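Long-range contacts in flagellin B1 (Methanocaldococcus jannaschii DSM 2661, PDB 5YA6), which probably forms, as an archaeal flagellin, a subunit of the archaellum filament used for swimming, and binds a calcium ion in its beta-rich globular domain: residues Gly20-Thr25 against Ala158-Thr163; Leu32-Thr37 against Ala118-Asn123; Thr67-Thr72 against Ser94-Val99. All coordinates share one frame; numbering follows the deposited sequence. Where two conformers were deposited one is given.

Overall arrangement
All three contacts reach one mixed beta sheet of the flagellin's globular domain. Interaction 2 pairs strands 28-38 and 117-123, its centre about 2 Å from the centre of the chain. Interaction 3 is its neighbour, with centres about 9 Å apart: strand 94-99 runs beside 117-123, and probable hydrogen bonds from L121 N to V96 O and from G98 N to V119 O, each 2.8 Å, join the two. Interaction 1 sits at the surface, about 17 Å from the centre of the chain, where strand 13-23 meets the loop before strand 164-168. The calcium ion lies about 9 Å from the side chain of A118 in interaction 2 and about 8 Å from that of V99 in interaction 3.

Interaction 1: Gly20-Thr25 against Ala158-Thr163; sequences GHYDKT and AAYTQT
Y22 lays its ring against Y160 at the surface of the flagellin domain, where the end of strand 13-23 meets the loop that leads into strand 164-168, its antiparallel neighbour in the mixed beta sheet. The two rings meet obliquely, their planes at 41° and the centroids 5.1 Å apart, and what meets the Y22 ring most squarely is a methylene: Y160 CB sits 3.5 Å from the centroid of that ring, almost on its normal, in a CH-pi contact. Beside it, Y160 CD2 comes against Y22 CD1. On the opposite face of the Y22 ring lies the backbone N of K24, so the ring is held between its own turning chain and the loop, while the carbonyl O of Q162 lies at the ring's edge. Y22 reaches this place with CG anti to the backbone N (chi1 167°). At the far end of Y160 its OH is hydrogen-bonded to I132 O. With an alanine at Y22, the CB of Y160 would probably lose the aromatic face it rests on, and the loop would be held less firmly against the strand.

The backbones also join directly: Y22 N gives a fairly straight hydrogen bond to T163 O, 2.8 Å long, and the sheet pairing goes on from there, with G20 bonded to I165. H21 points its CB away from the loop, but its ring runs alongside T163, both side chains heading the same way. D30 OD1 takes the hydrogen bond of H21 ND1, which ties the imidazole to the next strand. On the loop side of that ring, the methyl T163 CG2 lies 3.2 Å from H21 NE2.

Interaction 2: Leu32-Thr37 against Ala118-Asn123; sequences LAIYIT and AVLLVN
The flat ring of Y35 takes the methyl V119 CG2 squarely over one face, 3.7 Å from the ring centroid and 8° off the normal, a clean CH-pi contact. The same methyl fills a second hollow, since A33 CB lies 3.6 Å from V119 CG2: the small alanine lets the valine branch settle between itself and the broad tyrosine. V119 manages this with CG2 anti to its backbone N, while its other methyl, CG1, takes the cramped place between N and the carbonyl carbon (chi1 62°). On this side of the sheet L121 also leans towards A33, though only loosely. The ring of H174, from the C-terminal histidine tag, stacks with the Y35 ring.

These are central strands of the flagellin's mixed beta sheet, antiparallel here, with six backbone hydrogen bonds joining L32 to V122, I34 to L120 and I36 to A118. Those same pairs carry the side chains of the other face. There L120 is the main bump: its CB lies 4.1 Å from I34 CB and, in the conformer given for I36, its CG lies 4.1 Å from I36 CG1, the two side chains meeting at a slant. Farther along, I34 CD1 reaches diagonally to V122 CG2, 4.3 Å away, V122 being the partner of L32. Strand 150-155 closes over the row from beyond, F154 touching L32, I152 touching I34 and A150 touching I36.

Interaction 3: Thr67-Thr72 against Ser94-Val99; sequences TVTTAT and SYVVGV
Strands 67-69 and 94-99 run parallel at 29°, their axes 4.7 Å apart at the closest, with T67 O accepting from V97 N, V97 O from T69 N and T69 O from V99 N. This is the parallel pairing in an otherwise antiparallel mixed beta sheet, and the long connection between the strands contains no helix or strand. On one face V68 meets V97, with V68 CG2 lying 4.2 Å from V97 CG1. That same CG2, anti to the backbone N, also slants across V99 CG2 at 3.9 Å. The V99 methyl does double duty, since T70 CG2 runs alongside it, also 3.9 Å from V99 CG2. V97 turns its other methyl to the edge of the Y95 ring, whose OH is hydrogen-bonded to A50 O.

On the opposite face T69 stands beside the bare CA of G98. T69 OG1 accepts from A71 N at 3.0 Å, an ST turn that begins to swing the chain away from the strand. Three residues after T69, T72 comes back over the end of strand 94-99. There T72 OG1 packs 3.2 Å from G98 CA, close to where a side chain would otherwise stand. That hydroxyl donates to V99 O, 2.7 Å away, from well above the carbonyl plane.

Interaction 1: Gly20-Thr25 against Ala158-Thr163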
loop_
_atom_site.group_PDB
_atom_site.type_symbol
_atom_site.label_atom_id
_atom_site.label_comp_id
_atom_site.label_asym_id
_atom_site.label_seq_id
_atom_site.Cartn_x
_atom_site.Cartn_y
_atom_site.Cartn_z
ATOM N N GLY B 20 -5.350 -13.327 8.916
ATOM C CA GLY B 20 -3.991 -13.828 9.159
ATOM C C GLY B 20 -4.030 -14.988 10.107
ATOM O O GLY B 20 -4.892 -15.100 10.982
ATOM N N HIS B 21 -3.025 -15.843 9.962
ATOM C CA HIS B 21 -2.801 -16.937 10.868
ATOM C C HIS B 21 -1.690 -16.578 11.817
ATOM O O HIS B 21 -0.595 -16.222 11.346
ATOM C CB HIS B 21 -2.333 -18.185 10.085
ATOM C CG HIS B 21 -2.110 -19.372 10.959
ATOM N ND1 HIS B 21 -0.887 -19.668 11.494
ATOM C CD2 HIS B 21 -2.994 -20.222 11.544
ATOM C CE1 HIS B 21 -1.001 -20.705 12.304
ATOM N NE2 HIS B 21 -2.260 -21.082 12.319
ATOM N N TYR B 22 -1.942 -16.632 13.127
ATOM C CA TYR B 22 -0.931 -16.423 14.117
ATOM C C TYR B 22 -0.333 -17.761 14.598
ATOM O O TYR B 22 -1.087 -18.665 15.013
ATOM C CB TYR B 22 -1.572 -15.704 15.342
ATOM C CG TYR B 22 -0.741 -15.661 16.595
ATOM C CD1 TYR B 22 0.517 -15.123 16.589
ATOM C CD2 TYR B 22 -1.271 -16.053 17.836
ATOM C CE1 TYR B 22 1.292 -15.061 17.722
ATOM C CE2 TYR B 22 -0.505 -15.991 18.982
ATOM C CZ TYR B 22 0.747 -15.448 18.948
ATOM O OH TYR B 22 1.508 -15.364 20.086
ATOM N N ASP B 23 0.982 -17.899 14.481
ATOM C CA ASP B 23 1.717 -19.045 15.002
ATOM C C ASP B 23 2.539 -18.573 16.160
ATOM O O ASP B 23 3.492 -17.848 16.012
ATOM C CB ASP B 23 2.542 -19.608 13.886
ATOM C CG ASP B 23 3.263 -20.898 14.274
ATOM O OD1 ASP B 23 3.660 -21.027 15.439
ATOM O OD2 ASP B 23 3.481 -21.714 13.352
ATOM N N LYS B 24 2.074 -18.944 17.348
ATOM C CA LYS B 24 2.714 -18.501 18.575
ATOM C C LYS B 24 4.186 -18.893 18.684
ATOM O O LYS B 24 4.986 -18.131 19.193
ATOM C CB LYS B 24 1.898 -18.955 19.782
ATOM C CG LYS B 24 1.836 -20.434 20.055
ATOM C CD LYS B 24 0.722 -20.732 21.066
ATOM C CE LYS B 24 0.753 -19.811 22.275
ATOM N NZ LYS B 24 -0.099 -20.313 23.403
ATOM N N THR B 25 4.552 -20.042 18.080
ATOM C CA THR B 25 5.951 -20.460 18.066
ATOM C C THR B 25 6.840 -19.657 17.162
ATOM O O THR B 25 8.066 -19.733 17.239
ATOM C CB THR B 25 6.097 -21.987 17.748
ATOM O OG1 THR B 25 5.865 -22.255 16.342
ATOM C CG2 THR B 25 5.167 -22.820 18.572
ATOM N N ALA B 158 -2.113 -4.975 18.135
ATOM C CA ALA B 158 -1.057 -4.903 19.109
ATOM C C ALA B 158 -0.939 -6.174 19.996
ATOM O O ALA B 158 0.023 -6.321 20.723
ATOM C CB ALA B 158 -1.296 -3.655 19.980
ATOM N N ALA B 159 -1.931 -7.044 19.906
ATOM C CA ALA B 159 -1.884 -8.374 20.567
ATOM C C ALA B 159 -2.545 -9.394 19.683
ATOM O O ALA B 159 -3.638 -9.155 19.062
ATOM C CB ALA B 159 -2.564 -8.318 21.918
ATOM N N TYR B 160 -1.870 -10.554 19.584
ATOM C CA TYR B 160 -2.450 -11.671 18.896
ATOM C C TYR B 160 -3.053 -12.627 19.934
ATOM O O TYR B 160 -2.274 -13.212 20.723
ATOM C CB TYR B 160 -1.403 -12.404 18.069
ATOM C CG TYR B 160 -0.727 -11.558 16.955
ATOM C CD1 TYR B 160 -1.471 -10.729 16.142
ATOM C CD2 TYR B 160 0.610 -11.591 16.765
ATOM C CE1 TYR B 160 -0.873 -9.997 15.125
ATOM C CE2 TYR B 160 1.239 -10.843 15.762
ATOM C CZ TYR B 160 0.491 -10.041 14.956
ATOM O OH TYR B 160 1.025 -9.327 13.917
ATOM N N THR B 161 -4.385 -12.726 19.924
ATOM C CA THR B 161 -5.181 -13.435 20.951
ATOM C C THR B 161 -5.782 -14.755 20.537
ATOM O O THR B 161 -6.296 -15.468 21.427
ATOM C CB THR B 161 -6.371 -12.565 21.388
ATOM O OG1 THR B 161 -7.316 -12.499 20.314
ATOM C CG2 THR B 161 -5.921 -11.194 21.712
ATOM N N GLN B 162 -5.794 -15.079 19.237
ATOM C CA GLN B 162 -6.249 -16.359 18.727
ATOM C C GLN B 162 -5.516 -16.685 17.469
ATOM O O GLN B 162 -4.719 -15.845 16.946
ATOM C CB GLN B 162 -7.769 -16.326 18.499
ATOM C CG GLN B 162 -8.214 -15.354 17.429
ATOM C CD GLN B 162 -9.431 -14.524 17.791
ATOM O OE1 GLN B 162 -9.549 -13.991 18.917
ATOM N NE2 GLN B 162 -10.336 -14.372 16.821
ATOM N N THR B 163 -5.771 -17.861 16.938
ATOM C CA THR B 163 -5.024 -18.352 15.804
ATOM C C THR B 163 -5.446 -17.687 14.466
ATOM O O THR B 163 -4.583 -17.502 13.579
ATOM C CB THR B 163 -5.148 -19.892 15.674
ATOM O OG1 THR B 163 -4.833 -20.481 16.938
ATOM C CG2 THR B 163 -4.176 -20.421 14.767
#

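Interaction 2: Leu32-Thr37 against Ala118-Asn123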
loop_
_atom_site.group_PDB
_atom_site.type_symbol
_atom_site.label_atom_id
_atom_site.label_comp_id
_atom_site.label_asym_id
_atom_site.label_seq_id
_atom_site.Cartn_x
_atom_site.Cartn_y
_atom_site.Cartn_z
ATOM N N LEU B 32 -1.176 -15.243 5.337
ATOM C CA LEU B 32 -2.262 -14.266 5.019
ATOM C C LEU B 32 -3.233 -14.930 4.064
ATOM O O LEU B 32 -2.831 -15.688 3.185
ATOM C CB LEU B 32 -1.752 -12.969 4.378
ATOM C CG LEU B 32 -0.778 -12.161 5.220
ATOM C CD1 LEU B 32 -0.137 -11.099 4.389
ATOM C CD2 LEU B 32 -1.479 -11.578 6.441
ATOM N N ALA B 33 -4.493 -14.559 4.160
ATOM C CA ALA B 33 -5.521 -14.977 3.230
ATOM C C ALA B 33 -6.249 -13.705 2.789
ATOM O O ALA B 33 -6.949 -13.033 3.617
ATOM C CB ALA B 33 -6.472 -15.975 3.892
ATOM N N ILE B 34 -6.081 -13.346 1.493
ATOM C CA ILE B 34 -6.629 -12.083 0.980
ATOM C C ILE B 34 -7.822 -12.389 0.117
ATOM O O ILE B 34 -7.695 -13.040 -0.958
ATOM C CB ILE B 34 -5.560 -11.307 0.177
ATOM C CG1 ILE B 34 -4.343 -11.066 1.072
ATOM C CG2 ILE B 34 -6.143 -10.071 -0.463
ATOM C CD1 ILE B 34 -3.088 -10.685 0.279
ATOM N N TYR B 35 -8.993 -11.975 0.560
ATOM C CA TYR B 35 -10.240 -12.316 -0.147
ATOM C C TYR B 35 -10.606 -11.238 -1.151
ATOM O O TYR B 35 -10.515 -10.051 -0.873
ATOM C CB TYR B 35 -11.404 -12.527 0.789
ATOM C CG TYR B 35 -11.177 -13.721 1.733
ATOM C CD1 TYR B 35 -10.400 -13.637 2.866
ATOM C CD2 TYR B 35 -11.817 -14.931 1.500
ATOM C CE1 TYR B 35 -10.190 -14.720 3.705
ATOM C CE2 TYR B 35 -11.614 -16.030 2.337
ATOM C CZ TYR B 35 -10.831 -15.916 3.451
ATOM O OH TYR B 35 -10.627 -17.042 4.253
ATOM N N ILE B 36 -10.899 -11.727 -2.357
ATOM C CA ILE B 36 -11.083 -10.938 -3.587
ATOM C C ILE B 36 -12.421 -11.288 -4.287
ATOM O O ILE B 36 -12.784 -12.451 -4.353
ATOM C CB ILE B 36 -9.943 -11.251 -4.566
ATOM C CG1 ILE B 36 -8.575 -10.864 -3.943
ATOM C CG2 ILE B 36 -10.204 -10.625 -5.916
ATOM C CD1 ILE B 36 -8.394 -9.362 -3.754
ATOM N N THR B 37 -13.120 -10.293 -4.810
ATOM C CA THR B 37 -14.302 -10.479 -5.628
ATOM C C THR B 37 -14.293 -9.395 -6.710
ATOM O O THR B 37 -13.739 -8.320 -6.494
ATOM C CB THR B 37 -15.616 -10.441 -4.804
ATOM O OG1 THR B 37 -16.725 -10.986 -5.557
ATOM C CG2 THR B 37 -15.963 -9.042 -4.399
ATOM N N ALA B 118 -12.534 -15.418 -4.506
ATOM C CA ALA B 118 -11.297 -16.145 -4.452
ATOM C C ALA B 118 -10.530 -15.709 -3.218
ATOM O O ALA B 118 -10.728 -14.609 -2.720
ATOM C CB ALA B 118 -10.447 -15.912 -5.675
ATOM N N VAL B 119 -9.604 -16.543 -2.751
ATOM C CA VAL B 119 -8.705 -16.128 -1.667
ATOM C C VAL B 119 -7.283 -16.271 -2.158
ATOM O O VAL B 119 -6.946 -17.228 -2.878
ATOM C CB VAL B 119 -9.002 -16.927 -0.365
ATOM C CG1 VAL B 119 -8.757 -18.420 -0.569
ATOM C CG2 VAL B 119 -8.192 -16.387 0.790
ATOM N N LEU B 120 -6.405 -15.307 -1.850
ATOM C CA LEU B 120 -4.984 -15.399 -2.201
ATOM C C LEU B 120 -4.335 -15.892 -0.945
ATOM O O LEU B 120 -4.345 -15.226 0.081
ATOM C CB LEU B 120 -4.428 -14.029 -2.628
ATOM C CG LEU B 120 -5.309 -13.289 -3.637
ATOM C CD1 LEU B 120 -4.604 -11.963 -3.952
ATOM C CD2 LEU B 120 -5.560 -14.072 -4.933
ATOM N N LEU B 121 -3.712 -17.045 -1.053
ATOM C CA LEU B 121 -2.980 -17.640 0.037
ATOM C C LEU B 121 -1.495 -17.219 -0.081
ATOM O O LEU B 121 -0.793 -17.526 -1.047
ATOM C CB LEU B 121 -3.168 -19.190 -0.031
ATOM C CG LEU B 121 -4.616 -19.703 -0.079
ATOM C CD1 LEU B 121 -4.575 -21.224 -0.303
ATOM C CD2 LEU B 121 -5.408 -19.292 1.154
ATOM N N VAL B 122 -1.006 -16.555 0.967
ATOM C CA VAL B 122 0.357 -16.016 1.035
ATOM C C VAL B 122 1.096 -16.509 2.279
ATOM O O VAL B 122 0.544 -16.426 3.381
ATOM C CB VAL B 122 0.333 -14.450 1.037
ATOM C CG1 VAL B 122 1.749 -13.868 1.119
ATOM C CG2 VAL B 122 -0.363 -13.957 -0.219
ATOM N N ASN B 123 2.291 -17.103 2.104
ATOM C CA ASN B 123 3.092 -17.471 3.232
ATOM C C ASN B 123 3.943 -16.315 3.574
ATOM O O ASN B 123 4.991 -16.053 2.945
ATOM C CB ASN B 123 3.994 -18.699 3.021
ATOM C CG ASN B 123 4.571 -19.167 4.358
ATOM O OD1 ASN B 123 5.279 -18.440 5.006
ATOM N ND2 ASN B 123 4.162 -20.348 4.823
#

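Interaction 3: Thr67-Thr72 against Ser94-Val99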
loop_
_atom_site.group_PDB
_atom_site.type_symbol
_atom_site.label_atom_id
_atom_site.label_comp_id
_atom_site.label_asym_id
_atom_site.label_seq_id
_atom_site.Cartn_x
_atom_site.Cartn_y
_atom_site.Cartn_z
ATOM N N THR B 67 -0.725 -21.417 -8.557
ATOM C CA THR B 67 -1.779 -22.327 -9.017
ATOM C C THR B 67 -3.134 -21.978 -8.351
ATOM O O THR B 67 -3.211 -20.989 -7.524
ATOM C CB THR B 67 -1.400 -23.813 -8.789
ATOM O OG1 THR B 67 -2.342 -24.644 -9.469
ATOM C CG2 THR B 67 -1.388 -24.115 -7.250
ATOM N N VAL B 68 -4.172 -22.752 -8.614
ATOM C CA VAL B 68 -5.481 -22.594 -8.041
ATOM C C VAL B 68 -5.930 -23.945 -7.427
ATOM O O VAL B 68 -5.549 -25.021 -7.942
ATOM C CB VAL B 68 -6.515 -22.054 -9.075
ATOM C CG1 VAL B 68 -6.557 -22.913 -10.337
ATOM C CG2 VAL B 68 -7.911 -21.938 -8.482
ATOM N N THR B 69 -6.696 -23.878 -6.357
ATOM C CA THR B 69 -7.209 -25.102 -5.667
ATOM C C THR B 69 -8.631 -24.892 -5.253
ATOM O O THR B 69 -9.048 -23.794 -4.862
ATOM C CB THR B 69 -6.401 -25.489 -4.427
ATOM O OG1 THR B 69 -7.027 -26.633 -3.802
ATOM C CG2 THR B 69 -6.326 -24.338 -3.393
ATOM N N THR B 70 -9.446 -25.970 -5.364
ATOM C CA THR B 70 -10.794 -25.933 -4.886
ATOM C C THR B 70 -10.927 -26.576 -3.477
ATOM O O THR B 70 -11.993 -26.629 -2.944
ATOM C CB THR B 70 -11.679 -26.762 -5.772
ATOM O OG1 THR B 70 -10.979 -27.990 -6.012
ATOM C CG2 THR B 70 -11.956 -26.064 -7.181
ATOM N N ALA B 71 -9.822 -26.954 -2.905
ATOM C CA ALA B 71 -9.800 -27.492 -1.528
ATOM C C ALA B 71 -10.291 -26.528 -0.443
ATOM O O ALA B 71 -10.660 -26.966 0.661
ATOM C CB ALA B 71 -8.378 -27.958 -1.194
ATOM N N THR B 72 -10.191 -25.201 -0.685
ATOM C CA THR B 72 -10.715 -24.201 0.206
ATOM C C THR B 72 -12.224 -24.060 0.188
ATOM O O THR B 72 -12.818 -23.310 1.010
ATOM C CB THR B 72 -10.063 -22.830 -0.203
ATOM O OG1 THR B 72 -10.194 -22.634 -1.652
ATOM C CG2 THR B 72 -8.558 -22.817 0.116
ATOM N N SER B 94 5.420 -16.266 -4.558
ATOM C CA SER B 94 4.239 -16.781 -5.249
ATOM C C SER B 94 3.046 -16.836 -4.322
ATOM O O SER B 94 3.250 -17.056 -3.118
ATOM C CB SER B 94 4.491 -18.249 -5.705
ATOM O OG SER B 94 5.794 -18.395 -6.223
ATOM N N TYR B 95 1.839 -16.617 -4.855
ATOM C CA TYR B 95 0.580 -16.816 -4.102
ATOM C C TYR B 95 -0.181 -17.993 -4.718
ATOM O O TYR B 95 -0.044 -18.288 -5.918
ATOM C CB TYR B 95 -0.366 -15.535 -4.037
ATOM C CG TYR B 95 -0.800 -15.030 -5.384
ATOM C CD1 TYR B 95 -0.026 -14.133 -6.081
ATOM C CD2 TYR B 95 -1.950 -15.499 -5.991
ATOM C CE1 TYR B 95 -0.384 -13.700 -7.336
ATOM C CE2 TYR B 95 -2.334 -15.085 -7.234
ATOM C CZ TYR B 95 -1.534 -14.190 -7.930
ATOM O OH TYR B 95 -1.924 -13.843 -9.212
ATOM N N VAL B 96 -1.015 -18.642 -3.918
ATOM C CA VAL B 96 -1.935 -19.652 -4.418
ATOM C C VAL B 96 -3.361 -19.137 -4.401
ATOM O O VAL B 96 -3.783 -18.501 -3.411
ATOM C CB VAL B 96 -1.766 -20.938 -3.550
ATOM C CG1 VAL B 96 -2.833 -21.972 -3.879
ATOM C CG2 VAL B 96 -0.327 -21.428 -3.667
ATOM N N VAL B 97 -4.132 -19.411 -5.424
ATOM C CA VAL B 97 -5.515 -18.992 -5.385
ATOM C C VAL B 97 -6.405 -20.108 -4.864
ATOM O O VAL B 97 -6.355 -21.234 -5.370
ATOM C CB VAL B 97 -6.015 -18.559 -6.777
ATOM C CG1 VAL B 97 -7.483 -18.177 -6.763
ATOM C CG2 VAL B 97 -5.141 -17.399 -7.321
ATOM N N GLY B 98 -7.204 -19.811 -3.859
ATOM C CA GLY B 98 -8.248 -20.769 -3.356
ATOM C C GLY B 98 -9.579 -20.327 -3.868
ATOM O O GLY B 98 -9.959 -19.142 -3.764
ATOM N N VAL B 99 -10.383 -21.306 -4.319
ATOM C CA VAL B 99 -11.748 -21.052 -4.660
ATOM C C VAL B 99 -12.641 -20.944 -3.402
ATOM O O VAL B 99 -12.634 -21.846 -2.538
ATOM C CB VAL B 99 -12.282 -22.140 -5.619
ATOM C CG1 VAL B 99 -13.766 -21.921 -5.929
ATOM C CG2 VAL B 99 -11.386 -22.242 -6.843
#